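Local coordinates for five-membered-cyclitol-phosphate synthase (Streptomyces citricolor, PDB 6K96), which belongs to the myo-inositol-1-phosphate synthase family and binds nicotinamide-adenine-dinucleotide together with a sodium ion, at residues His261-Glu273 with Ser283-Asn295. Numbering follows the deposited sequence.
With NA (sodium ion), chain H; NAD (nicotinamide-adenine-dinucleotide), chain G.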
loop_
_atom_site.group_PDB
_atom_site.type_symbol
_atom_site.label_atom_id
_atom_site.label_comp_id
_atom_site.label_asym_id
_atom_site.label_seq_id
_atom_site.Cartn_x
_atom_site.Cartn_y
_atom_site.Cartn_z
ATOM N N HIS B 261 -16.542 12.093 2.056
ATOM C CA HIS B 261 -16.841 10.894 2.903
ATOM C C HIS B 261 -15.677 10.562 3.854
ATOM O O HIS B 261 -15.869 9.673 4.631
ATOM C CB HIS B 261 -17.218 9.675 2.034
ATOM C CG HIS B 261 -16.060 9.038 1.327
ATOM N ND1 HIS B 261 -15.879 9.147 -0.033
ATOM C CD2 HIS B 261 -15.024 8.292 1.785
ATOM C CE1 HIS B 261 -14.765 8.521 -0.376
ATOM N NE2 HIS B 261 -14.206 8.015 0.724
ATOM N N LEU B 262 -14.505 11.188 3.760
ATOM C CA LEU B 262 -13.473 11.123 4.832
ATOM C C LEU B 262 -13.877 11.926 6.070
ATOM O O LEU B 262 -13.315 11.611 7.129
ATOM C CB LEU B 262 -12.107 11.604 4.354
ATOM C CG LEU B 262 -11.393 10.672 3.369
ATOM C CD1 LEU B 262 -9.979 11.170 3.030
ATOM C CD2 LEU B 262 -11.296 9.292 3.908
ATOM N N LYS B 263 -14.713 12.965 5.958
ATOM C CA LYS B 263 -15.087 13.824 7.118
ATOM C C LYS B 263 -13.820 14.285 7.858
ATOM O O LYS B 263 -12.889 14.778 7.216
ATOM C CB LYS B 263 -16.062 13.041 8.016
ATOM C CG LYS B 263 -17.466 12.936 7.428
ATOM C CD LYS B 263 -18.205 11.621 7.660
ATOM C CE LYS B 263 -19.711 11.703 7.427
ATOM N NZ LYS B 263 -20.404 12.476 8.503
ATOM N N ASP B 264 -13.757 14.099 9.178
ATOM C CA ASP B 264 -12.593 14.495 10.024
ATOM C C ASP B 264 -11.434 13.505 9.918
ATOM O O ASP B 264 -10.430 13.806 10.544
ATOM C CB ASP B 264 -12.954 14.699 11.486
ATOM C CG ASP B 264 -11.819 15.199 12.353
ATOM O OD1 ASP B 264 -11.360 16.389 12.204
ATOM O OD2 ASP B 264 -11.369 14.404 13.183
ATOM N N HIS B 265 -11.503 12.478 9.076
ATOM C CA HIS B 265 -10.335 11.605 8.808
ATOM C C HIS B 265 -9.307 12.300 7.941
ATOM O O HIS B 265 -9.690 13.021 7.075
ATOM C CB HIS B 265 -10.704 10.311 8.086
ATOM C CG HIS B 265 -11.223 9.272 8.997
ATOM N ND1 HIS B 265 -12.408 8.652 8.749
ATOM C CD2 HIS B 265 -10.741 8.774 10.156
ATOM C CE1 HIS B 265 -12.656 7.763 9.710
ATOM N NE2 HIS B 265 -11.649 7.829 10.614
ATOM N N LYS B 266 -8.030 12.027 8.126
ATOM C CA LYS B 266 -7.012 12.555 7.202
ATOM C C LYS B 266 -6.188 11.348 6.734
ATOM O O LYS B 266 -5.799 10.576 7.582
ATOM C CB LYS B 266 -6.188 13.650 7.881
ATOM C CG LYS B 266 -4.804 13.855 7.283
ATOM C CD LYS B 266 -4.145 15.168 7.658
ATOM C CE LYS B 266 -4.556 16.257 6.701
ATOM N NZ LYS B 266 -3.663 17.431 6.884
ATOM N N VAL B 267 -5.880 11.264 5.446
ATOM C CA VAL B 267 -5.087 10.184 4.828
ATOM C C VAL B 267 -3.837 10.810 4.273
ATOM O O VAL B 267 -3.956 11.837 3.728
ATOM C CB VAL B 267 -5.853 9.472 3.716
ATOM C CG1 VAL B 267 -4.905 8.584 2.947
ATOM C CG2 VAL B 267 -7.020 8.678 4.258
ATOM N N ALA B 268 -2.694 10.169 4.416
ATOM C CA ALA B 268 -1.393 10.571 3.882
ATOM C C ALA B 268 -0.855 9.417 3.051
ATOM O O ALA B 268 -1.170 8.353 3.358
ATOM C CB ALA B 268 -0.498 10.833 5.022
ATOM N N MET B 269 -0.209 9.659 1.936
ATOM C CA MET B 269 0.363 8.591 1.106
ATOM C C MET B 269 1.763 9.064 0.833
ATOM O O MET B 269 1.910 10.270 0.548
ATOM C CB MET B 269 -0.402 8.367 -0.196
ATOM C CG MET B 269 -1.328 7.194 -0.105
ATOM S SD MET B 269 -3.032 7.630 -0.559
ATOM C CE MET B 269 -2.806 8.488 -2.107
ATOM N N LEU B 270 2.768 8.234 1.064
ATOM C CA LEU B 270 4.107 8.743 0.735
ATOM C C LEU B 270 4.877 7.676 -0.026
ATOM O O LEU B 270 4.411 6.524 -0.093
ATOM C CB LEU B 270 4.768 9.375 1.962
ATOM C CG LEU B 270 5.215 8.469 3.077
ATOM C CD1 LEU B 270 6.516 7.798 2.652
ATOM C CD2 LEU B 270 5.369 9.249 4.394
ATOM N N ASN B 271 5.803 8.183 -0.825
ATOM C CA ASN B 271 6.725 7.406 -1.678
ATOM C C ASN B 271 8.123 7.935 -1.407
ATOM O O ASN B 271 8.272 9.168 -1.350
ATOM C CB ASN B 271 6.434 7.537 -3.170
ATOM C CG ASN B 271 7.319 6.604 -3.960
ATOM O OD1 ASN B 271 8.236 7.034 -4.648
ATOM N ND2 ASN B 271 7.113 5.310 -3.777
ATOM N N ILE B 272 9.067 7.032 -1.184
ATOM C CA ILE B 272 10.514 7.358 -1.092
ATOM C C ILE B 272 11.246 6.380 -1.974
ATOM O O ILE B 272 10.928 5.239 -1.903
ATOM C CB ILE B 272 11.064 7.320 0.339
ATOM C CG1 ILE B 272 10.350 8.308 1.255
ATOM C CG2 ILE B 272 12.574 7.513 0.288
ATOM C CD1 ILE B 272 10.369 7.881 2.673
ATOM N N GLU B 273 12.131 6.892 -2.815
ATOM C CA GLU B 273 12.887 6.117 -3.814
ATOM C C GLU B 273 14.338 6.397 -3.517
ATOM O O GLU B 273 14.820 7.425 -3.921
ATOM C CB GLU B 273 12.513 6.519 -5.245
ATOM C CG GLU B 273 11.092 6.139 -5.635
ATOM C CD GLU B 273 10.766 4.631 -5.622
ATOM O OE1 GLU B 273 11.699 3.764 -5.800
ATOM O OE2 GLU B 273 9.547 4.309 -5.423
ATOM N N SER B 283 12.877 1.064 -2.275
ATOM C CA SER B 283 11.529 1.672 -2.469
ATOM C C SER B 283 10.703 1.656 -1.170
ATOM O O SER B 283 10.776 0.644 -0.506
ATOM C CB SER B 283 10.835 0.967 -3.581
ATOM O OG SER B 283 11.508 1.293 -4.783
ATOM N N ILE B 284 10.003 2.744 -0.805
ATOM C CA ILE B 284 9.050 2.771 0.337
ATOM C C ILE B 284 7.721 3.370 -0.133
ATOM O O ILE B 284 7.711 4.415 -0.744
ATOM C CB ILE B 284 9.644 3.492 1.564
ATOM C CG1 ILE B 284 10.962 2.824 1.985
ATOM C CG2 ILE B 284 8.689 3.544 2.755
ATOM C CD1 ILE B 284 11.526 3.343 3.287
ATOM N N ASP B 285 6.625 2.686 0.153
ATOM C CA ASP B 285 5.248 3.144 -0.095
ATOM C C ASP B 285 4.594 3.116 1.272
ATOM O O ASP B 285 4.782 2.140 1.938
ATOM C CB ASP B 285 4.610 2.260 -1.164
ATOM C CG ASP B 285 5.073 2.633 -2.568
ATOM O OD1 ASP B 285 5.094 3.896 -2.881
ATOM O OD2 ASP B 285 5.451 1.714 -3.348
ATOM N N LEU B 286 3.937 4.175 1.713
ATOM C CA LEU B 286 3.307 4.196 3.050
ATOM C C LEU B 286 1.899 4.819 2.922
ATOM O O LEU B 286 1.708 5.620 2.047
ATOM C CB LEU B 286 4.216 4.923 4.044
ATOM C CG LEU B 286 3.633 5.080 5.439
ATOM C CD1 LEU B 286 4.743 5.158 6.489
ATOM C CD2 LEU B 286 2.751 6.293 5.586
ATOM N N LYS B 287 0.903 4.295 3.660
ATOM C CA LYS B 287 -0.383 4.976 3.900
ATOM C C LYS B 287 -0.530 5.237 5.396
ATOM O O LYS B 287 -0.171 4.350 6.141
ATOM C CB LYS B 287 -1.535 4.149 3.369
ATOM C CG LYS B 287 -2.859 4.810 3.676
ATOM C CD LYS B 287 -4.015 4.152 3.050
ATOM C CE LYS B 287 -5.302 4.771 3.569
ATOM N NZ LYS B 287 -6.469 3.911 3.263
ATOM N N LEU B 288 -0.968 6.441 5.782
ATOM C CA LEU B 288 -1.285 6.854 7.153
ATOM C C LEU B 288 -2.753 7.208 7.179
ATOM O O LEU B 288 -3.168 7.894 6.264
ATOM C CB LEU B 288 -0.405 8.030 7.509
ATOM C CG LEU B 288 -0.738 8.736 8.814
ATOM C CD1 LEU B 288 -0.776 7.765 9.967
ATOM C CD2 LEU B 288 0.253 9.865 9.100
ATOM N N LYS B 289 -3.551 6.608 8.069
ATOM C CA LYS B 289 -4.927 7.104 8.317
ATOM C C LYS B 289 -4.973 7.558 9.763
ATOM O O LYS B 289 -4.434 6.804 10.543
ATOM C CB LYS B 289 -5.989 6.066 7.970
ATOM C CG LYS B 289 -7.381 6.654 7.764
ATOM C CD LYS B 289 -8.378 5.667 7.236
ATOM C CE LYS B 289 -9.406 6.286 6.304
ATOM N NZ LYS B 289 -10.749 6.437 6.939
ATOM N N VAL B 290 -5.544 8.733 10.083
ATOM C CA VAL B 290 -5.767 9.222 11.469
ATOM C C VAL B 290 -7.103 9.956 11.578
ATOM O O VAL B 290 -7.667 10.355 10.532
ATOM C CB VAL B 290 -4.606 10.131 11.869
ATOM C CG1 VAL B 290 -3.289 9.400 11.792
ATOM C CG2 VAL B 290 -4.550 11.399 11.039
ATOM N N GLN B 291 -7.623 10.112 12.789
ATOM C CA GLN B 291 -8.780 11.011 13.093
ATOM C C GLN B 291 -8.201 12.405 13.284
ATOM O O GLN B 291 -7.755 12.675 14.393
ATOM C CB GLN B 291 -9.463 10.811 14.447
ATOM C CG GLN B 291 -10.792 10.114 14.465
ATOM C CD GLN B 291 -11.861 10.383 13.433
ATOM O OE1 GLN B 291 -12.611 9.463 13.186
ATOM N NE2 GLN B 291 -11.988 11.563 12.847
ATOM N N ASP B 292 -8.160 13.225 12.229
ATOM C CA ASP B 292 -7.352 14.491 12.201
ATOM C C ASP B 292 -7.563 15.264 13.515
ATOM O O ASP B 292 -6.577 15.630 14.148
ATOM C CB ASP B 292 -7.638 15.312 10.944
ATOM C CG ASP B 292 -6.626 16.415 10.696
ATOM O OD1 ASP B 292 -5.461 16.153 10.987
ATOM O OD2 ASP B 292 -7.043 17.570 10.292
ATOM N N SER B 293 -8.783 15.412 14.000
ATOM C CA SER B 293 -9.044 16.256 15.193
ATOM C C SER B 293 -8.708 15.545 16.520
ATOM O O SER B 293 -8.669 16.262 17.582
ATOM C CB SER B 293 -10.444 16.738 15.178
ATOM O OG SER B 293 -10.593 17.729 14.182
ATOM N N SER B 294 -8.465 14.236 16.514
ATOM C CA SER B 294 -7.825 13.532 17.657
ATOM C C SER B 294 -6.360 13.949 17.659
ATOM O O SER B 294 -5.794 14.075 18.758
ATOM C CB SER B 294 -7.984 11.997 17.606
ATOM O OG SER B 294 -9.314 11.584 17.968
ATOM N N ASN B 295 -5.773 14.192 16.484
ATOM C CA ASN B 295 -4.355 14.606 16.399
ATOM C C ASN B 295 -4.243 15.984 17.023
ATOM O O ASN B 295 -3.152 16.316 17.411
ATOM C CB ASN B 295 -3.814 14.634 14.974
ATOM C CG ASN B 295 -2.945 13.459 14.579
ATOM O OD1 ASN B 295 -2.620 12.611 15.395
ATOM N ND2 ASN B 295 -2.552 13.414 13.313
HETATM NA NA NA H . -9.167 19.619 13.281
HETATM P PA NAD G . -12.989 23.841 12.598
HETATM O O1A NAD G . -13.125 24.424 11.244
HETATM O O2A NAD G . -13.677 22.520 12.807
HETATM O O5B NAD G . -13.328 24.827 13.781
HETATM C C5B NAD G . -13.386 26.223 13.408
HETATM C C4B NAD G . -14.481 26.895 14.193
HETATM O O4B NAD G . -14.278 28.342 14.320
HETATM C C3B NAD G . -15.862 26.734 13.552
HETATM O O3B NAD G . -16.800 26.426 14.576
HETATM C C2B NAD G . -16.123 28.133 13.001
HETATM O O2B NAD G . -17.503 28.172 12.776
HETATM C C1B NAD G . -15.554 28.949 14.167
HETATM N N9A NAD G . -15.344 30.368 13.961
HETATM C C8A NAD G . -15.062 30.940 12.745
HETATM N N7A NAD G . -14.815 32.227 12.826
HETATM C C5A NAD G . -14.907 32.523 14.182
HETATM C C6A NAD G . -14.740 33.731 14.889
HETATM N N6A NAD G . -14.409 34.872 14.295
HETATM N N1A NAD G . -14.857 33.694 16.244
HETATM C C2A NAD G . -15.189 32.517 16.809
HETATM N N3A NAD G . -15.385 31.332 16.238
HETATM C C4A NAD G . -15.221 31.385 14.902
HETATM O O3 NAD G . -11.438 23.637 12.865
HETATM P PN NAD G . -10.687 22.506 13.727
HETATM O O1N NAD G . -11.291 22.498 15.078
HETATM O O2N NAD G . -10.667 21.321 12.810
HETATM O O5D NAD G . -9.214 23.153 13.830
HETATM C C5D NAD G . -9.090 24.471 14.507
HETATM C C4D NAD G . -7.748 25.066 14.199
HETATM O O4D NAD G . -6.672 24.260 14.732
HETATM C C3D NAD G . -7.486 25.201 12.692
HETATM O O3D NAD G . -6.782 26.408 12.494
HETATM C C2D NAD G . -6.492 24.075 12.419
HETATM O O2D NAD G . -5.574 24.282 11.363
HETATM C C1D NAD G . -5.679 24.084 13.712
HETATM N N1N NAD G . -4.906 22.811 13.830
HETATM C C2N NAD G . -5.588 21.560 13.656
HETATM C C3N NAD G . -4.895 20.364 13.564
HETATM C C7N NAD G . -5.694 19.081 13.422
HETATM O O7N NAD G . -6.914 19.111 13.516
HETATM N N7N NAD G . -5.030 17.953 13.184
HETATM C C4N NAD G . -3.503 20.425 13.609
HETATM C C5N NAD G . -2.867 21.611 13.952
HETATM C C6N NAD G . -3.569 22.801 13.973
HETATM O O HOH W 1 3.200 5.321 -2.332
#
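Asp264 and Ser293 meet at the NAD end of the hairpin of strands 265-275 and 281-291, whose segments here run at 169° between N-to-C directions. Three donors from 283-295 grip the Asp264 carboxylate, which a chi1 of -176° turns toward Ser293. Ser293 OG gives to OD1 at 2.5 Å, on the syn side but well out of the carboxylate plane; Asn219 ND2 also gives to OD1. OD2 takes Ser293 N on its syn side and Gln291 NE2 on its anti side, carboxylate and amide 4° from coplanar. Asp264 O accepts Asp292 N. Next along, Lys289 NZ stands 3.3 Å above one face of the His265 ring, offset toward the rim beside ND1, and Val290 O lies at the ring edge.

On the opposite sheet face Ala268 CB abuts Leu288 CB, and Leu270 CG packs on Leu286 CB. Back on the His265 face, at the far end, Asn271 ND2 gives to Glu273 OE2 and, from above the carboxylate plane, to Asp285 OD1; Ser283 OG gives to Glu273 OE1. Lys287 of another subunit salt-bridges Asp285 OD1, while 283-289 pair antiparallel with a strand of a different neighbouring subunit, extending the sheet.

Ser293 OG, its proton committed to Asp264, coordinates sodium at 2.5 Å with Asn15 and two NAD oxygens; Asp292 O (OD1 weakly) accepts NAD N7N. Asp264 is a second-shell residue that probably orients this metal ligand and, through its negative charge, strengthens its hold.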